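Long-range contacts in mersacidin decarboxylase (Bacillus sp., PDB 1P3Y), which catalyses the oxidative decarboxylation of the C-terminal cysteine of mersacidin to an aminoenethiol residue, using bound FAD: residues S18-L29 with L49-C59; I119-W129 with R168-A179. One frame throughout, in Å; residues are numbered along the deposited sequence.

Contact 1: S18-L29 with L49-C59; sequences SISSVGISSYLL and LIPAHTVSYFC. With FAD (flavin-adenine dinucleotide), chain B.
Val22 and Ile50 bring the two backbones to 5.8 Å between their CA atoms, and Ser25 and Phe58 to 5.9 Å. Both chains therefore advance in the same direction, and no hydrogen bond joins them. Residues 18-29 lead through a turn-like stretch into helix 25-31.

The Phe58 ring carries the far end. Ser25 CB stands over the middle of one face, 3.5 Å from the ring centroid and 6° off the ring normal, a CH-pi contact. Phe58 CG is anti to the carbonyl carbon (chi1 -48°), which brings the ring against Ser25. Leu29 CD1 reaches Phe58 CD2 obliquely at 4.0 Å. Leu28 CD2 touches both Val55 CG1, at 3.8 Å, and Phe58 CB. Ile50 CD1 lies against Val22 O.

At the other end, the two branches of Leu49 divide their work. CD1 packs on the backbone of Ser18, while Leu49 CD2 lies 3.8 Å from FAD C7M, the flavin methyl. Ser18 OG accepts from Ser20 N in an ST turn and sits 3.1 Å from FAD O4.

Thr54 OG1 bonds to Leu49 O of a second subunit. Leu28 and Val55 also rest on strands 10-15 and 37-42 of the Rossmann-type sheet.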
# COMPACT_ATOMS: atom_id res chain seq x y z
N SER A 18 -23.80 -2.06 -17.39
CA SER A 18 -25.02 -2.87 -17.48
C SER A 18 -24.66 -4.35 -17.45
O SER A 18 -23.59 -4.74 -17.94
CB SER A 18 -25.75 -2.56 -18.79
OG SER A 18 -26.62 -3.63 -19.11
N ILE A 19 -25.53 -5.19 -16.88
CA ILE A 19 -25.26 -6.63 -16.86
C ILE A 19 -25.08 -7.14 -18.30
O ILE A 19 -24.27 -8.04 -18.57
CB ILE A 19 -26.42 -7.42 -16.19
CG1 ILE A 19 -26.33 -7.30 -14.67
CG2 ILE A 19 -26.35 -8.89 -16.58
CD1 ILE A 19 -25.19 -8.14 -14.06
N SER A 20 -25.82 -6.56 -19.24
CA SER A 20 -25.73 -6.98 -20.64
C SER A 20 -24.36 -6.73 -21.28
O SER A 20 -24.08 -7.24 -22.37
CB SER A 20 -26.82 -6.31 -21.48
OG SER A 20 -26.53 -4.94 -21.73
N SER A 21 -23.52 -5.95 -20.61
CA SER A 21 -22.17 -5.66 -21.13
C SER A 21 -21.34 -6.93 -21.08
O SER A 21 -20.40 -7.10 -21.85
CB SER A 21 -21.47 -4.60 -20.29
OG SER A 21 -22.20 -3.40 -20.30
N VAL A 22 -21.70 -7.82 -20.16
CA VAL A 22 -20.94 -9.04 -20.03
C VAL A 22 -20.99 -9.82 -21.33
O VAL A 22 -20.04 -10.54 -21.66
CB VAL A 22 -21.46 -9.86 -18.86
CG1 VAL A 22 -20.53 -11.03 -18.58
CG2 VAL A 22 -21.58 -8.96 -17.64
N GLY A 23 -22.08 -9.67 -22.07
CA GLY A 23 -22.20 -10.38 -23.33
C GLY A 23 -21.73 -9.61 -24.56
O GLY A 23 -21.92 -10.05 -25.70
N ILE A 24 -21.10 -8.46 -24.34
CA ILE A 24 -20.66 -7.65 -25.47
C ILE A 24 -19.85 -8.37 -26.58
O ILE A 24 -19.79 -7.87 -27.70
CB ILE A 24 -19.86 -6.40 -24.97
CG1 ILE A 24 -19.84 -5.32 -26.05
CG2 ILE A 24 -18.42 -6.80 -24.59
CD1 ILE A 24 -21.19 -4.69 -26.27
N SER A 25 -19.25 -9.52 -26.29
CA SER A 25 -18.47 -10.22 -27.33
C SER A 25 -19.33 -10.66 -28.52
O SER A 25 -18.86 -10.73 -29.66
CB SER A 25 -17.78 -11.45 -26.75
OG SER A 25 -18.75 -12.38 -26.31
N SER A 26 -20.60 -10.97 -28.25
CA SER A 26 -21.53 -11.38 -29.29
C SER A 26 -21.64 -10.30 -30.37
O SER A 26 -21.64 -10.60 -31.57
CB SER A 26 -22.91 -11.62 -28.67
OG SER A 26 -22.79 -12.49 -27.56
N TYR A 27 -21.72 -9.04 -29.94
CA TYR A 27 -21.81 -7.95 -30.89
C TYR A 27 -20.44 -7.72 -31.49
O TYR A 27 -20.29 -7.64 -32.71
CB TYR A 27 -22.30 -6.67 -30.20
CG TYR A 27 -23.71 -6.78 -29.65
CD1 TYR A 27 -23.97 -7.50 -28.47
CD2 TYR A 27 -24.79 -6.21 -30.32
CE1 TYR A 27 -25.28 -7.64 -27.97
CE2 TYR A 27 -26.10 -6.35 -29.85
CZ TYR A 27 -26.33 -7.06 -28.68
OH TYR A 27 -27.62 -7.19 -28.22
N LEU A 28 -19.45 -7.64 -30.62
CA LEU A 28 -18.08 -7.39 -31.04
C LEU A 28 -17.55 -8.36 -32.09
O LEU A 28 -16.96 -7.93 -33.08
CB LEU A 28 -17.15 -7.38 -29.81
CG LEU A 28 -16.55 -6.03 -29.35
CD1 LEU A 28 -17.61 -4.96 -29.30
CD2 LEU A 28 -15.90 -6.19 -27.98
N LEU A 29 -17.78 -9.66 -31.88
CA LEU A 29 -17.29 -10.68 -32.82
C LEU A 29 -18.09 -10.67 -34.12
O LEU A 29 -17.55 -10.91 -35.21
CB LEU A 29 -17.33 -12.07 -32.17
CG LEU A 29 -16.34 -12.28 -31.01
CD1 LEU A 29 -16.55 -13.65 -30.37
CD2 LEU A 29 -14.91 -12.11 -31.52
N LEU A 49 -17.69 -4.83 -14.18
CA LEU A 49 -18.50 -5.98 -14.59
C LEU A 49 -17.69 -6.93 -15.46
O LEU A 49 -17.70 -8.15 -15.22
CB LEU A 49 -19.74 -5.52 -15.34
CG LEU A 49 -20.81 -4.97 -14.40
CD1 LEU A 49 -21.93 -4.29 -15.16
CD2 LEU A 49 -21.34 -6.11 -13.57
N ILE A 50 -17.00 -6.38 -16.45
CA ILE A 50 -16.18 -7.17 -17.36
C ILE A 50 -14.89 -6.39 -17.63
O ILE A 50 -14.90 -5.32 -18.24
CB ILE A 50 -16.97 -7.48 -18.69
CG1 ILE A 50 -16.18 -8.47 -19.54
CG2 ILE A 50 -17.27 -6.19 -19.47
CD1 ILE A 50 -16.92 -8.90 -20.82
N PRO A 51 -13.76 -6.91 -17.14
CA PRO A 51 -12.43 -6.31 -17.28
C PRO A 51 -12.08 -5.87 -18.70
O PRO A 51 -12.38 -6.56 -19.68
CB PRO A 51 -11.49 -7.42 -16.81
CG PRO A 51 -12.31 -8.21 -15.86
CD PRO A 51 -13.67 -8.26 -16.54
N ALA A 52 -11.42 -4.72 -18.80
CA ALA A 52 -10.98 -4.25 -20.10
C ALA A 52 -10.12 -5.31 -20.80
O ALA A 52 -10.21 -5.47 -22.01
CB ALA A 52 -10.20 -2.94 -19.94
N HIS A 53 -9.27 -6.03 -20.05
CA HIS A 53 -8.42 -7.05 -20.66
C HIS A 53 -9.28 -8.17 -21.25
O HIS A 53 -8.90 -8.80 -22.24
CB HIS A 53 -7.43 -7.67 -19.66
CG HIS A 53 -6.34 -6.73 -19.24
ND1 HIS A 53 -5.61 -5.99 -20.14
CD2 HIS A 53 -5.87 -6.40 -18.01
CE1 HIS A 53 -4.73 -5.24 -19.49
NE2 HIS A 53 -4.87 -5.47 -18.19
N THR A 54 -10.43 -8.43 -20.65
CA THR A 54 -11.27 -9.47 -21.20
C THR A 54 -11.80 -8.96 -22.51
O THR A 54 -11.65 -9.59 -23.54
CB THR A 54 -12.45 -9.81 -20.27
OG1 THR A 54 -11.97 -10.17 -18.97
CG2 THR A 54 -13.26 -10.98 -20.85
N VAL A 55 -12.40 -7.78 -22.49
CA VAL A 55 -12.96 -7.21 -23.71
C VAL A 55 -11.89 -7.07 -24.82
O VAL A 55 -12.22 -7.00 -26.01
CB VAL A 55 -13.64 -5.83 -23.39
CG1 VAL A 55 -14.25 -5.20 -24.66
CG2 VAL A 55 -14.71 -6.01 -22.31
N SER A 56 -10.62 -7.04 -24.46
CA SER A 56 -9.59 -6.87 -25.49
C SER A 56 -9.40 -8.13 -26.33
O SER A 56 -8.74 -8.10 -27.38
CB SER A 56 -8.26 -6.45 -24.87
OG SER A 56 -7.64 -7.55 -24.23
N TYR A 57 -9.93 -9.25 -25.87
CA TYR A 57 -9.81 -10.47 -26.65
C TYR A 57 -10.83 -10.48 -27.81
O TYR A 57 -10.79 -11.36 -28.67
CB TYR A 57 -10.06 -11.70 -25.77
CG TYR A 57 -9.03 -11.91 -24.70
CD1 TYR A 57 -9.38 -11.83 -23.35
CD2 TYR A 57 -7.70 -12.15 -25.02
CE1 TYR A 57 -8.42 -11.98 -22.35
CE2 TYR A 57 -6.74 -12.31 -24.03
CZ TYR A 57 -7.11 -12.22 -22.69
OH TYR A 57 -6.17 -12.38 -21.69
N PHE A 58 -11.74 -9.51 -27.82
CA PHE A 58 -12.79 -9.46 -28.83
C PHE A 58 -12.79 -8.21 -29.69
O PHE A 58 -13.79 -7.92 -30.36
CB PHE A 58 -14.17 -9.59 -28.17
CG PHE A 58 -14.26 -10.72 -27.18
CD1 PHE A 58 -14.40 -10.47 -25.82
CD2 PHE A 58 -14.21 -12.05 -27.61
CE1 PHE A 58 -14.51 -11.51 -24.90
CE2 PHE A 58 -14.32 -13.11 -26.70
CZ PHE A 58 -14.46 -12.84 -25.34
N CYS A 59 -11.69 -7.47 -29.67
CA CYS A 59 -11.61 -6.26 -30.46
C CYS A 59 -10.16 -5.85 -30.59
O CYS A 59 -9.29 -6.49 -30.02
CB CYS A 59 -12.42 -5.14 -29.82
SG CYS A 59 -11.75 -4.55 -28.27
PA FAD B . -19.81 5.46 -14.66
O1A FAD B . -19.36 4.01 -14.59
O2A FAD B . -18.83 6.50 -15.17
O5B FAD B . -20.33 6.00 -13.19
C5B FAD B . -20.68 5.12 -12.08
C4B FAD B . -19.54 4.96 -11.09
O4B FAD B . -18.30 5.30 -11.72
C3B FAD B . -19.62 5.87 -9.85
O3B FAD B . -19.72 4.98 -8.75
C2B FAD B . -18.37 6.68 -9.93
O2B FAD B . -17.75 7.14 -8.76
C1B FAD B . -17.42 5.81 -10.76
N9A FAD B . -16.31 6.45 -11.54
C8A FAD B . -16.33 7.30 -12.73
N7A FAD B . -15.14 7.69 -13.14
C5A FAD B . -14.23 7.10 -12.20
C6A FAD B . -12.79 7.12 -12.05
N6A FAD B . -11.98 7.78 -12.90
N1A FAD B . -12.21 6.42 -10.94
C2A FAD B . -12.99 5.74 -10.05
N3A FAD B . -14.41 5.65 -10.13
C4A FAD B . -14.91 6.40 -11.28
N1 FAD B . -27.92 1.68 -15.27
C2 FAD B . -28.63 1.74 -16.46
O2 FAD B . -29.08 2.84 -16.89
N3 FAD B . -28.83 0.56 -17.20
C4 FAD B . -28.36 -0.75 -16.82
O4 FAD B . -28.61 -1.78 -17.56
C4X FAD B . -27.65 -0.78 -15.62
N5 FAD B . -27.13 -2.06 -15.21
C5X FAD B . -26.37 -2.10 -14.00
C6 FAD B . -25.83 -3.35 -13.55
C7 FAD B . -25.04 -3.48 -12.33
C7M FAD B . -24.50 -4.89 -11.95
C8 FAD B . -24.79 -2.26 -11.54
C8M FAD B . -23.97 -2.24 -10.26
C9 FAD B . -25.29 -1.01 -11.94
C9A FAD B . -26.08 -0.88 -13.15
N10 FAD B . -26.69 0.39 -13.69
C10 FAD B . -27.43 0.44 -14.87
C1' FAD B . -26.45 1.58 -12.93
C2' FAD B . -25.40 2.51 -13.41
O2' FAD B . -24.10 1.76 -13.40
C3' FAD B . -25.26 3.68 -12.51
O3' FAD B . -26.29 4.66 -12.73
C4' FAD B . -23.90 4.42 -12.63
O4' FAD B . -23.89 5.50 -11.64
C5' FAD B . -23.62 5.04 -13.98
O5' FAD B . -23.01 4.09 -14.86
P FAD B . -22.20 4.54 -16.15
O1P FAD B . -21.73 3.30 -16.78
O2P FAD B . -23.09 5.43 -16.98
O3P FAD B . -21.07 5.55 -15.59

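Contact 2: I119-W129 with R168-A179; sequences IFFPNMNDLMW and RGLITPDKALLA. With FAD (flavin-adenine dinucleotide), chain B.
Asn123 and Gly169 approach to 6.0 Å between CA atoms, and strand 119-122 runs nearly antiparallel to helix 173-179, with axes 10.8 Å apart and 152° between their directions.

Phe121 is the hydrophobic centre. Its CG is anti to the carbonyl carbon (chi1 -75°), which sends the ring toward the helix. Ile171 CD1 meets the ring at its edge, near the ring plane, beside CE2. Ala176 CB touches Phe121 CE2 as well, at 3.7 Å, and Ala179 CB comes obliquely to CZ. Leu170 CD2 lies 3.6 Å from Phe121 CB and also against Phe121 O.

The other end is polar. The Arg168 guanidinium lies nearly parallel to the Trp129 ring, over one face but offset toward its rim, with the planes 11° apart and Arg168 NE 3.6 Å from Trp129 NE1. Arg168 CD adds a CH-pi contact to the five-membered ring. Asp126 OD1 is at the guanidinium edge, but its salt bridge to Arg168 NH1 is long, 4.0 Å. The bond from Arg168 N to Asp126 OD2 is weak, at 3.4 Å.

Between these ends, the backbone O of Asn123 accepts from FAD N3 at 2.8 Å, a bond that helps to hold the pyrimidine side of the flavin.

Strand 119-122 pairs with strand 84-90 on one side and with residues 147-149 on the other. Pro173 and Leu177 pack on Tyr30 of helix 25-31, and Tyr27 OH bonds to Ile171 O.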
# COMPACT_ATOMS: atom_id res chain seq x y z
N ILE A 119 -24.69 7.04 -32.27
CA ILE A 119 -25.87 6.19 -32.21
C ILE A 119 -25.85 5.48 -30.85
O ILE A 119 -24.85 4.84 -30.50
CB ILE A 119 -25.90 5.15 -33.37
CG1 ILE A 119 -26.90 4.04 -33.03
CG2 ILE A 119 -24.53 4.55 -33.58
CD1 ILE A 119 -27.06 3.01 -34.11
N PHE A 120 -26.95 5.60 -30.11
CA PHE A 120 -27.09 4.99 -28.79
C PHE A 120 -27.98 3.76 -28.76
O PHE A 120 -29.01 3.72 -29.42
CB PHE A 120 -27.71 5.98 -27.80
CG PHE A 120 -26.88 7.18 -27.55
CD1 PHE A 120 -26.83 8.21 -28.49
CD2 PHE A 120 -26.16 7.30 -26.36
CE1 PHE A 120 -26.06 9.35 -28.25
CE2 PHE A 120 -25.39 8.43 -26.09
CZ PHE A 120 -25.33 9.46 -27.04
N PHE A 121 -27.60 2.77 -27.96
CA PHE A 121 -28.40 1.56 -27.80
C PHE A 121 -28.74 1.43 -26.31
O PHE A 121 -28.14 0.63 -25.61
CB PHE A 121 -27.64 0.31 -28.25
CG PHE A 121 -27.54 0.16 -29.74
CD1 PHE A 121 -26.60 0.90 -30.46
CD2 PHE A 121 -28.35 -0.75 -30.41
CE1 PHE A 121 -26.47 0.73 -31.84
CE2 PHE A 121 -28.23 -0.93 -31.79
CZ PHE A 121 -27.29 -0.19 -32.51
N PRO A 122 -29.71 2.21 -25.82
CA PRO A 122 -30.10 2.17 -24.41
C PRO A 122 -30.48 0.79 -23.91
O PRO A 122 -30.96 -0.06 -24.66
CB PRO A 122 -31.28 3.14 -24.35
CG PRO A 122 -30.95 4.13 -25.39
CD PRO A 122 -30.45 3.27 -26.53
N ASN A 123 -30.28 0.59 -22.61
CA ASN A 123 -30.57 -0.66 -21.94
C ASN A 123 -30.64 -0.35 -20.45
O ASN A 123 -29.70 0.17 -19.87
CB ASN A 123 -29.47 -1.69 -22.24
CG ASN A 123 -29.65 -2.97 -21.48
OD1 ASN A 123 -29.29 -3.07 -20.32
ND2 ASN A 123 -30.24 -3.97 -22.13
N MET A 124 -31.77 -0.65 -19.83
CA MET A 124 -31.94 -0.37 -18.42
C MET A 124 -33.18 -1.09 -17.91
O MET A 124 -33.91 -1.72 -18.67
CB MET A 124 -32.12 1.14 -18.20
CG MET A 124 -33.37 1.73 -18.86
SD MET A 124 -33.25 3.52 -19.02
CE MET A 124 -32.30 3.66 -20.53
N ASN A 125 -33.39 -0.97 -16.61
CA ASN A 125 -34.52 -1.58 -15.94
C ASN A 125 -35.80 -0.90 -16.46
O ASN A 125 -35.80 0.31 -16.73
CB ASN A 125 -34.37 -1.34 -14.44
CG ASN A 125 -35.36 -2.10 -13.65
OD1 ASN A 125 -35.36 -3.33 -13.66
ND2 ASN A 125 -36.23 -1.38 -12.94
N ASP A 126 -36.86 -1.68 -16.62
CA ASP A 126 -38.13 -1.15 -17.11
C ASP A 126 -38.66 0.01 -16.28
O ASP A 126 -39.26 0.96 -16.83
CB ASP A 126 -39.19 -2.27 -17.18
CG ASP A 126 -39.19 -2.98 -18.53
OD1 ASP A 126 -39.72 -2.41 -19.51
OD2 ASP A 126 -38.63 -4.11 -18.60
N LEU A 127 -38.46 -0.05 -14.97
CA LEU A 127 -38.90 1.05 -14.12
C LEU A 127 -38.17 2.31 -14.58
O LEU A 127 -38.77 3.37 -14.76
CB LEU A 127 -38.58 0.76 -12.65
CG LEU A 127 -39.53 -0.23 -11.96
CD1 LEU A 127 -39.01 -0.58 -10.58
CD2 LEU A 127 -40.92 0.38 -11.88
N MET A 128 -36.86 2.18 -14.80
CA MET A 128 -36.05 3.31 -15.24
C MET A 128 -36.46 3.77 -16.63
O MET A 128 -36.50 4.97 -16.91
CB MET A 128 -34.57 2.91 -15.26
CG MET A 128 -34.00 2.56 -13.91
SD MET A 128 -32.42 1.74 -14.07
CE MET A 128 -31.34 3.15 -14.46
N TRP A 129 -36.74 2.82 -17.50
CA TRP A 129 -37.12 3.14 -18.87
C TRP A 129 -38.41 3.96 -18.96
O TRP A 129 -38.58 4.80 -19.85
CB TRP A 129 -37.21 1.84 -19.69
CG TRP A 129 -37.64 2.07 -21.11
CD1 TRP A 129 -38.90 1.90 -21.62
CD2 TRP A 129 -36.83 2.57 -22.19
NE1 TRP A 129 -38.92 2.27 -22.95
CE2 TRP A 129 -37.67 2.68 -23.33
CE3 TRP A 129 -35.48 2.94 -22.30
CZ2 TRP A 129 -37.21 3.15 -24.57
CZ3 TRP A 129 -35.01 3.40 -23.55
CH2 TRP A 129 -35.88 3.51 -24.66
N ARG A 168 -37.06 -5.83 -21.06
CA ARG A 168 -36.49 -5.20 -22.25
C ARG A 168 -35.00 -5.50 -22.40
O ARG A 168 -34.31 -5.77 -21.41
CB ARG A 168 -36.70 -3.69 -22.21
CG ARG A 168 -38.16 -3.27 -22.34
CD ARG A 168 -38.27 -1.77 -22.30
NE ARG A 168 -38.69 -1.22 -23.58
CZ ARG A 168 -39.95 -1.22 -24.02
NH1 ARG A 168 -40.91 -1.73 -23.26
NH2 ARG A 168 -40.25 -0.70 -25.20
N GLY A 169 -34.52 -5.45 -23.65
CA GLY A 169 -33.14 -5.73 -23.98
C GLY A 169 -32.67 -5.16 -25.31
O GLY A 169 -33.39 -4.45 -26.00
N LEU A 170 -31.43 -5.47 -25.67
CA LEU A 170 -30.85 -4.99 -26.91
C LEU A 170 -31.24 -5.89 -28.08
O LEU A 170 -31.43 -7.09 -27.89
CB LEU A 170 -29.32 -4.96 -26.79
CG LEU A 170 -28.67 -3.96 -25.83
CD1 LEU A 170 -27.24 -4.41 -25.52
CD2 LEU A 170 -28.69 -2.56 -26.44
N ILE A 171 -31.35 -5.32 -29.27
CA ILE A 171 -31.70 -6.13 -30.43
C ILE A 171 -30.46 -6.92 -30.80
O ILE A 171 -29.35 -6.43 -30.69
CB ILE A 171 -32.19 -5.28 -31.67
CG1 ILE A 171 -31.05 -4.44 -32.28
CG2 ILE A 171 -33.35 -4.41 -31.26
CD1 ILE A 171 -30.63 -3.27 -31.46
N THR A 172 -30.65 -8.16 -31.22
CA THR A 172 -29.55 -9.04 -31.61
C THR A 172 -28.48 -8.34 -32.46
O THR A 172 -28.74 -7.32 -33.12
CB THR A 172 -30.12 -10.27 -32.37
OG1 THR A 172 -30.89 -9.83 -33.50
CG2 THR A 172 -31.05 -11.06 -31.44
N PRO A 173 -27.24 -8.86 -32.44
CA PRO A 173 -26.13 -8.28 -33.20
C PRO A 173 -26.48 -7.92 -34.63
O PRO A 173 -26.11 -6.84 -35.10
CB PRO A 173 -25.06 -9.37 -33.13
CG PRO A 173 -25.28 -9.95 -31.77
CD PRO A 173 -26.80 -10.05 -31.69
N ASP A 174 -27.19 -8.81 -35.31
CA ASP A 174 -27.59 -8.57 -36.71
C ASP A 174 -28.50 -7.34 -36.86
O ASP A 174 -28.29 -6.51 -37.74
CB ASP A 174 -28.27 -9.81 -37.28
CG ASP A 174 -29.33 -10.37 -36.35
OD1 ASP A 174 -29.01 -10.58 -35.15
OD2 ASP A 174 -30.46 -10.61 -36.81
N LYS A 175 -29.52 -7.23 -36.01
CA LYS A 175 -30.40 -6.07 -36.09
C LYS A 175 -29.54 -4.83 -35.86
O LYS A 175 -29.56 -3.87 -36.64
CB LYS A 175 -31.48 -6.10 -35.00
CG LYS A 175 -32.14 -7.43 -34.76
CD LYS A 175 -33.30 -7.67 -35.69
CE LYS A 175 -34.12 -8.86 -35.18
NZ LYS A 175 -33.26 -10.07 -34.92
N ALA A 176 -28.78 -4.88 -34.76
CA ALA A 176 -27.89 -3.78 -34.37
C ALA A 176 -26.99 -3.35 -35.52
O ALA A 176 -26.82 -2.15 -35.77
CB ALA A 176 -27.06 -4.20 -33.18
N LEU A 177 -26.40 -4.32 -36.22
CA LEU A 177 -25.54 -4.00 -37.35
C LEU A 177 -26.32 -3.17 -38.38
O LEU A 177 -25.84 -2.14 -38.86
CB LEU A 177 -25.01 -5.28 -38.01
CG LEU A 177 -24.27 -5.14 -39.35
CD1 LEU A 177 -23.15 -4.10 -39.26
CD2 LEU A 177 -23.71 -6.51 -39.75
N LEU A 178 -27.54 -3.62 -38.69
CA LEU A 178 -28.39 -2.93 -39.64
C LEU A 178 -28.66 -1.50 -39.18
O LEU A 178 -28.57 -0.55 -39.97
CB LEU A 178 -29.71 -3.69 -39.82
CG LEU A 178 -29.58 -5.12 -40.36
CD1 LEU A 178 -30.97 -5.76 -40.42
CD2 LEU A 178 -28.94 -5.12 -41.75
N ALA A 179 -28.97 -1.35 -37.89
CA ALA A 179 -29.23 -0.02 -37.34
C ALA A 179 -27.99 0.86 -37.51
O ALA A 179 -28.10 2.05 -37.81
CB ALA A 179 -29.60 -0.14 -35.88
PA FAD B . -19.81 5.46 -14.66
O1A FAD B . -19.36 4.01 -14.59
O2A FAD B . -18.83 6.50 -15.17
O5B FAD B . -20.33 6.00 -13.19
C5B FAD B . -20.68 5.12 -12.08
C4B FAD B . -19.54 4.96 -11.09
O4B FAD B . -18.30 5.30 -11.72
C3B FAD B . -19.62 5.87 -9.85
O3B FAD B . -19.72 4.98 -8.75
C2B FAD B . -18.37 6.68 -9.93
O2B FAD B . -17.75 7.14 -8.76
C1B FAD B . -17.42 5.81 -10.76
N9A FAD B . -16.31 6.45 -11.54
C8A FAD B . -16.33 7.30 -12.73
N7A FAD B . -15.14 7.69 -13.14
C5A FAD B . -14.23 7.10 -12.20
C6A FAD B . -12.79 7.12 -12.05
N6A FAD B . -11.98 7.78 -12.90
N1A FAD B . -12.21 6.42 -10.94
C2A FAD B . -12.99 5.74 -10.05
N3A FAD B . -14.41 5.65 -10.13
C4A FAD B . -14.91 6.40 -11.28
N1 FAD B . -27.92 1.68 -15.27
C2 FAD B . -28.63 1.74 -16.46
O2 FAD B . -29.08 2.84 -16.89
N3 FAD B . -28.83 0.56 -17.20
C4 FAD B . -28.36 -0.75 -16.82
O4 FAD B . -28.61 -1.78 -17.56
C4X FAD B . -27.65 -0.78 -15.62
N5 FAD B . -27.13 -2.06 -15.21
C5X FAD B . -26.37 -2.10 -14.00
C6 FAD B . -25.83 -3.35 -13.55
C7 FAD B . -25.04 -3.48 -12.33
C7M FAD B . -24.50 -4.89 -11.95
C8 FAD B . -24.79 -2.26 -11.54
C8M FAD B . -23.97 -2.24 -10.26
C9 FAD B . -25.29 -1.01 -11.94
C9A FAD B . -26.08 -0.88 -13.15
N10 FAD B . -26.69 0.39 -13.69
C10 FAD B . -27.43 0.44 -14.87
C1' FAD B . -26.45 1.58 -12.93
C2' FAD B . -25.40 2.51 -13.41
O2' FAD B . -24.10 1.76 -13.40
C3' FAD B . -25.26 3.68 -12.51
O3' FAD B . -26.29 4.66 -12.73
C4' FAD B . -23.90 4.42 -12.63
O4' FAD B . -23.89 5.50 -11.64
C5' FAD B . -23.62 5.04 -13.98
O5' FAD B . -23.01 4.09 -14.86
P FAD B . -22.20 4.54 -16.15
O1P FAD B . -21.73 3.30 -16.78
O2P FAD B . -23.09 5.43 -16.98
O3P FAD B . -21.07 5.55 -15.59

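Overall arrangement
The two contacts follow one another along the chain, their centres about 16 Å apart, and both reach the same flavin, where Ser18 and Asn123 lie side by side. Contact 1 is mostly buried and apolar. It sets a helix and its leading turn against residues 49-59, and a second subunit packs on several of its residues. Contact 2 is partly buried. It mixes an aromatic and aliphatic core with a weakly paired arginine lying over a tryptophan face. Their flavin chemistry differs too: 18-29 and 49-59 meet the flavin largely by packing, whereas 119-129 supplies a backbone acceptor. Helix 25-31 is common ground, belonging to contact 1 and bordering contact 2 through Tyr27 and Tyr30.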